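Local coordinates for glutaredoxin-2 (Vaccinia virus, PDB 2G2Q), which acts as a thiol-disulfide transfer protein in the viral cytoplasmic pathway that forms disulfide bonds in virion membrane proteins, and is needed for virion morphogenesis and replication, at residues A[21-26]-A[30-35]; A[67-72]-A[92-97]. One frame throughout, in Å; residues are numbered along the deposited sequence.

Contact 1 and contact 2 lie in series along the chain, their centres about 17 Å apart and their nearest atoms about 7 Å apart, so they do not touch; both reach the same mixed sheet. Contact 1 is the buried one: it ties the end of helix 14-24 to edge strand 30-36 by a backbone hydrogen bond and aliphatic packing. Contact 2 is a surface contact, joining the approach to strand 71-77 to the long loop ahead of helix 104-113 through an aromatic pair and one aliphatic touch. Helix 14-24 links them: V23 belongs to contact 1, while I15 and V19 of the same helix lie against side chains of contact 2.

Contact 1 (A[21-26]-A[30-35]); sequences DAVEEL and YDILHV. With SO4 (sulfate ion), chain D.
The backbones of L26 and Y30 come to 6.2 Å between CA atoms and those of E24 and I32 to 7.7 Å between CA atoms, as the chain leaves its helix and doubles back into an edge strand. This is the return leg of the beta-alpha-beta crossover of the thioredoxin fold, in which helix 14-24 connects parallel strands 3-9 and 30-36. Y30 N donates to L26 O over 3.0 Å, tying the two ends of the turn together. I32 has the largest share of the contact. With CG1 beside the backbone N (chi1 -60°), I32 CD1 reaches the helix end, 3.5 Å from V23 O and 4.2 Å from V23 CG1. E24 bends at chi2 (-70°) and lays a carboxylate oxygen on the same methyl, OE2 to I32 CD1 measuring 3.3 Å. V23 also packs on L5 and L107, which places it between the sheet and helix 104-113. The Y30 ring, with CD1 4.3 Å from L26 CB, points its hydroxyl toward a sulfate, probably from the crystallisation liquor, held also by N3, K75 and Y116. Y30 OH donates to sulfate O2 over 2.6 Å, in the plane of the ring at its edge.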
loop_
_atom_site.group_PDB
_atom_site.type_symbol
_atom_site.label_atom_id
_atom_site.label_comp_id
_atom_site.label_asym_id
_atom_site.label_seq_id
_atom_site.Cartn_x
_atom_site.Cartn_y
_atom_site.Cartn_z
ATOM N N ASP A 21 7.481 -0.942 7.566
ATOM C CA ASP A 21 8.336 -0.491 8.656
ATOM C C ASP A 21 7.747 0.689 9.401
ATOM O O ASP A 21 7.671 0.670 10.628
ATOM C CB ASP A 21 9.725 -0.149 8.151
ATOM C CG ASP A 21 10.624 -1.352 8.100
ATOM O OD1 ASP A 21 10.115 -2.472 7.858
ATOM O OD2 ASP A 21 11.844 -1.186 8.322
ATOM N N ALA A 22 7.326 1.704 8.644
ATOM C CA ALA A 22 6.706 2.899 9.194
ATOM C C ALA A 22 5.424 2.518 9.920
ATOM O O ALA A 22 5.157 2.992 11.027
ATOM C CB ALA A 22 6.403 3.889 8.087
ATOM N N VAL A 23 4.642 1.647 9.293
ATOM C CA VAL A 23 3.369 1.229 9.866
ATOM C C VAL A 23 3.556 0.408 11.158
ATOM O O VAL A 23 2.676 0.401 12.024
ATOM C CB VAL A 23 2.495 0.511 8.824
ATOM C CG1 VAL A 23 1.179 0.096 9.425
ATOM C CG2 VAL A 23 2.238 1.437 7.633
ATOM N N GLU A 24 4.720 -0.228 11.304
ATOM C CA GLU A 24 5.043 -0.980 12.524
ATOM C C GLU A 24 5.136 -0.100 13.766
ATOM O O GLU A 24 4.888 -0.562 14.883
ATOM C CB GLU A 24 6.341 -1.776 12.365
ATOM C CG GLU A 24 6.191 -3.086 11.595
ATOM C CD GLU A 24 5.409 -4.148 12.361
ATOM O OE1 GLU A 24 5.792 -4.454 13.515
ATOM O OE2 GLU A 24 4.419 -4.684 11.800
ATOM N N GLU A 25 5.490 1.166 13.574
ATOM C CA GLU A 25 5.590 2.096 14.695
ATOM C C GLU A 25 4.214 2.412 15.293
ATOM O O GLU A 25 4.110 3.008 16.356
ATOM C CB GLU A 25 6.347 3.349 14.263
ATOM C CG GLU A 25 7.833 3.058 14.047
ATOM C CD GLU A 25 8.563 4.123 13.242
ATOM O OE1 GLU A 25 9.715 4.461 13.604
ATOM O OE2 GLU A 25 7.991 4.615 12.249
ATOM N N LEU A 26 3.164 1.967 14.614
ATOM C CA LEU A 26 1.790 2.149 15.082
ATOM C C LEU A 26 1.181 0.848 15.630
ATOM O O LEU A 26 -0.040 0.753 15.766
ATOM C CB LEU A 26 0.910 2.713 13.948
ATOM C CG LEU A 26 1.346 3.989 13.202
ATOM C CD1 LEU A 26 0.378 4.296 12.055
ATOM C CD2 LEU A 26 1.472 5.196 14.137
ATOM N N TYR A 30 -2.701 -0.466 16.136
ATOM C CA TYR A 30 -3.347 -1.356 15.178
ATOM C C TYR A 30 -2.666 -2.702 15.084
ATOM O O TYR A 30 -1.438 -2.795 15.179
ATOM C CB TYR A 30 -3.346 -0.744 13.778
ATOM C CG TYR A 30 -4.023 0.594 13.644
ATOM C CD1 TYR A 30 -3.285 1.768 13.697
ATOM C CD2 TYR A 30 -5.403 0.685 13.439
ATOM C CE1 TYR A 30 -3.894 3.001 13.558
ATOM C CE2 TYR A 30 -6.020 1.919 13.294
ATOM C CZ TYR A 30 -5.253 3.070 13.357
ATOM O OH TYR A 30 -5.847 4.305 13.226
ATOM N N ASP A 31 -3.472 -3.743 14.892
ATOM C CA ASP A 31 -2.971 -5.009 14.356
ATOM C C ASP A 31 -2.641 -4.797 12.870
ATOM O O ASP A 31 -3.279 -3.995 12.189
ATOM C CB ASP A 31 -4.004 -6.130 14.515
ATOM C CG ASP A 31 -4.240 -6.509 15.960
ATOM O OD1 ASP A 31 -3.319 -6.323 16.790
ATOM O OD2 ASP A 31 -5.356 -6.994 16.278
ATOM N N ILE A 32 -1.633 -5.511 12.384
ATOM C CA ILE A 32 -1.150 -5.352 11.013
ATOM C C ILE A 32 -1.135 -6.701 10.304
ATOM O O ILE A 32 -0.689 -7.707 10.874
ATOM C CB ILE A 32 0.277 -4.743 10.984
ATOM C CG1 ILE A 32 0.268 -3.364 11.647
ATOM C CG2 ILE A 32 0.799 -4.646 9.554
ATOM C CD1 ILE A 32 1.605 -2.948 12.231
ATOM N N LEU A 33 -1.639 -6.710 9.073
ATOM C CA LEU A 33 -1.588 -7.886 8.226
ATOM C C LEU A 33 -1.093 -7.487 6.854
ATOM O O LEU A 33 -1.374 -6.369 6.389
ATOM C CB LEU A 33 -2.958 -8.534 8.075
ATOM C CG LEU A 33 -3.653 -9.174 9.264
ATOM C CD1 LEU A 33 -5.021 -9.581 8.766
ATOM C CD2 LEU A 33 -2.904 -10.379 9.819
ATOM N N HIS A 34 -0.360 -8.418 6.236
ATOM C CA HIS A 34 0.252 -8.258 4.921
ATOM C C HIS A 34 -0.359 -9.216 3.942
ATOM O O HIS A 34 -0.373 -10.433 4.166
ATOM C CB HIS A 34 1.774 -8.515 4.979
ATOM C CG HIS A 34 2.502 -7.479 5.757
ATOM N ND1 HIS A 34 2.605 -7.524 7.131
ATOM C CD2 HIS A 34 3.077 -6.313 5.370
ATOM C CE1 HIS A 34 3.250 -6.450 7.556
ATOM N NE2 HIS A 34 3.539 -5.696 6.509
ATOM N N VAL A 35 -0.857 -8.660 2.848
ATOM C CA VAL A 35 -1.208 -9.474 1.703
ATOM C C VAL A 35 -0.106 -9.262 0.674
ATOM O O VAL A 35 0.176 -8.134 0.262
ATOM C CB VAL A 35 -2.609 -9.139 1.156
ATOM C CG1 VAL A 35 -3.091 -10.208 0.176
ATOM C CG2 VAL A 35 -3.608 -9.024 2.316
HETATM S S SO4 D . -9.408 4.145 13.880
HETATM O O1 SO4 D . -10.600 3.805 13.116
HETATM O O2 SO4 D . -8.378 4.674 12.988
HETATM O O3 SO4 D . -9.781 5.169 14.858
HETATM O O4 SO4 D . -8.910 2.958 14.573
#

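Contact 2 (A[67-72]-A[92-97]); sequences SNYIVS and LDFTKT
Y69 and F94 form the tightly packed part of this contact, an edge-to-face aromatic pair with ring centroids 5.2 Å apart and planes inclined at 55°. The tyrosine supplies the edge: Y69 CD1 stands above one face of the phenylalanine, displaced toward the rim, and comes to 3.8 Å from F94 CG. F94 CG sits beside its own backbone N (chi1 -66°), and the two side chains slide past each other in opposite directions. The far end of the phenylalanine ring reaches the base of Y69, with F94 CE2 3.9 Å from Y69 CB and F94 CZ 3.8 Å from Y69 O. Both aromatic side chains also touch I15 of helix 14-24. That residue lies between C13 and C16, the redox-active pair, whose disulfide is absent from this structure; the aromatic pair therefore packs beside the active-site motif of the thioredoxin fold.

Packing is looser toward strand 71-77. The CA atoms of V71 and L92 are 10.3 Å apart, and the side chains barely meet, with V71 CG1 at 4.3 Å from L92 CD2; V19 of the helix adds a neighbour for V71. On the solvent side, F94, T95 and K96 are exposed, and the turn is shaped partly by bonds within it, while D93 also pairs through its backbone with L101. A type I turn spans D93 to K96, closed by K96 N donating to D93 O over 3.1 Å. D93 OD1 also accepts from T95 N at 2.9 Å and 146°, from above the carboxylate plane, forming an Asx turn. Y69 and F94 both touch a crystal neighbour, so their exact pose may partly reflect lattice packing. With aromatic and aliphatic packing, and ring atoms beside a backbone carbonyl, as the links between the segments, the contact rests on shape and dispersion, while the turn's own polar bonds shape the loop that presents F94.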
loop_
_atom_site.group_PDB
_atom_site.type_symbol
_atom_site.label_atom_id
_atom_site.label_comp_id
_atom_site.label_asym_id
_atom_site.label_seq_id
_atom_site.Cartn_x
_atom_site.Cartn_y
_atom_site.Cartn_z
ATOM N N SER A 67 5.243 -2.352 -10.770
ATOM C CA SER A 67 4.721 -3.298 -9.778
ATOM C C SER A 67 5.412 -3.130 -8.425
ATOM O O SER A 67 4.836 -3.407 -7.386
ATOM C CB SER A 67 4.859 -4.749 -10.253
ATOM O OG SER A 67 6.219 -5.141 -10.311
ATOM N N ASN A 68 6.655 -2.676 -8.459
ATOM C CA ASN A 68 7.435 -2.428 -7.246
ATOM C C ASN A 68 6.925 -1.280 -6.427
ATOM O O ASN A 68 7.350 -1.125 -5.294
ATOM C CB ASN A 68 8.900 -2.160 -7.601
ATOM C CG ASN A 68 9.555 -3.354 -8.235
ATOM O OD1 ASN A 68 9.407 -4.475 -7.764
ATOM N ND2 ASN A 68 10.260 -3.128 -9.318
ATOM N N TYR A 69 6.024 -0.483 -7.000
ATOM C CA TYR A 69 5.517 0.719 -6.341
ATOM C C TYR A 69 4.028 0.656 -6.062
ATOM O O TYR A 69 3.410 1.688 -5.869
ATOM C CB TYR A 69 5.822 1.977 -7.196
ATOM C CG TYR A 69 7.279 2.194 -7.391
ATOM C CD1 TYR A 69 8.023 2.935 -6.485
ATOM C CD2 TYR A 69 7.940 1.610 -8.463
ATOM C CE1 TYR A 69 9.416 3.111 -6.667
ATOM C CE2 TYR A 69 9.311 1.782 -8.648
ATOM C CZ TYR A 69 10.036 2.524 -7.741
ATOM O OH TYR A 69 11.391 2.680 -7.954
ATOM N N ILE A 70 3.451 -0.541 -6.140
ATOM C CA ILE A 70 2.086 -0.784 -5.719
ATOM C C ILE A 70 2.114 -0.916 -4.202
ATOM O O ILE A 70 2.795 -1.797 -3.652
ATOM C CB ILE A 70 1.532 -2.139 -6.261
ATOM C CG1 ILE A 70 1.671 -2.284 -7.781
ATOM C CG2 ILE A 70 0.090 -2.391 -5.775
ATOM C CD1 ILE A 70 1.280 -1.089 -8.582
ATOM N N VAL A 71 1.405 -0.036 -3.515
ATOM C CA VAL A 71 1.139 -0.266 -2.096
ATOM C C VAL A 71 -0.194 0.343 -1.707
ATOM O O VAL A 71 -0.478 1.501 -2.013
ATOM C CB VAL A 71 2.326 0.178 -1.168
ATOM C CG1 VAL A 71 2.720 1.655 -1.408
ATOM C CG2 VAL A 71 2.029 -0.130 0.313
ATOM N N SER A 72 -1.025 -0.467 -1.074
ATOM C CA SER A 72 -2.307 -0.014 -0.603
ATOM C C SER A 72 -2.540 -0.449 0.834
ATOM O O SER A 72 -2.203 -1.574 1.227
ATOM C CB SER A 72 -3.420 -0.552 -1.505
ATOM O OG SER A 72 -3.171 -0.209 -2.856
ATOM N N LEU A 92 3.696 9.848 0.807
ATOM C CA LEU A 92 4.694 9.154 0.001
ATOM C C LEU A 92 5.474 10.082 -0.918
ATOM O O LEU A 92 4.909 10.994 -1.507
ATOM C CB LEU A 92 4.034 8.049 -0.833
ATOM C CG LEU A 92 4.015 6.617 -0.288
ATOM C CD1 LEU A 92 4.132 6.548 1.227
ATOM C CD2 LEU A 92 2.758 5.900 -0.776
ATOM N N ASP A 93 6.778 9.835 -1.027
ATOM C CA ASP A 93 7.609 10.480 -2.036
ATOM C C ASP A 93 8.564 9.454 -2.657
ATOM O O ASP A 93 9.666 9.234 -2.143
ATOM C CB ASP A 93 8.386 11.656 -1.445
ATOM C CG ASP A 93 9.260 12.364 -2.480
ATOM O OD1 ASP A 93 9.361 11.877 -3.635
ATOM O OD2 ASP A 93 9.850 13.419 -2.146
ATOM N N PHE A 94 8.144 8.852 -3.768
ATOM C CA PHE A 94 8.936 7.799 -4.435
ATOM C C PHE A 94 10.278 8.276 -5.066
ATOM O O PHE A 94 11.075 7.446 -5.562
ATOM C CB PHE A 94 8.104 7.087 -5.494
ATOM C CG PHE A 94 6.936 6.291 -4.953
ATOM C CD1 PHE A 94 6.954 5.755 -3.658
ATOM C CD2 PHE A 94 5.835 6.027 -5.776
ATOM C CE1 PHE A 94 5.888 4.997 -3.185
ATOM C CE2 PHE A 94 4.756 5.267 -5.313
ATOM C CZ PHE A 94 4.788 4.740 -4.014
ATOM N N THR A 95 10.517 9.590 -5.061
ATOM C CA THR A 95 11.806 10.140 -5.509
ATOM C C THR A 95 12.885 9.945 -4.446
ATOM O O THR A 95 14.033 10.296 -4.669
ATOM C CB THR A 95 11.741 11.653 -5.890
ATOM O OG1 THR A 95 11.505 12.450 -4.717
ATOM C CG2 THR A 95 10.656 11.926 -6.937
ATOM N N LYS A 96 12.510 9.362 -3.307
ATOM C CA LYS A 96 13.426 9.172 -2.177
ATOM C C LYS A 96 13.826 7.712 -1.997
ATOM O O LYS A 96 13.037 6.804 -2.298
ATOM C CB LYS A 96 12.789 9.680 -0.877
ATOM C CG LYS A 96 12.286 11.117 -0.911
ATOM C CD LYS A 96 13.400 12.120 -0.748
ATOM C CE LYS A 96 12.896 13.550 -0.917
ATOM N NZ LYS A 96 14.029 14.536 -0.937
ATOM N N THR A 97 15.043 7.494 -1.488
ATOM C CA THR A 97 15.524 6.143 -1.137
ATOM C C THR A 97 16.088 6.028 0.288
ATOM O O THR A 97 17.316 5.993 0.485
ATOM C CB THR A 97 16.582 5.615 -2.137
ATOM O OG1 THR A 97 17.444 6.690 -2.536
ATOM C CG2 THR A 97 15.915 4.994 -3.359
#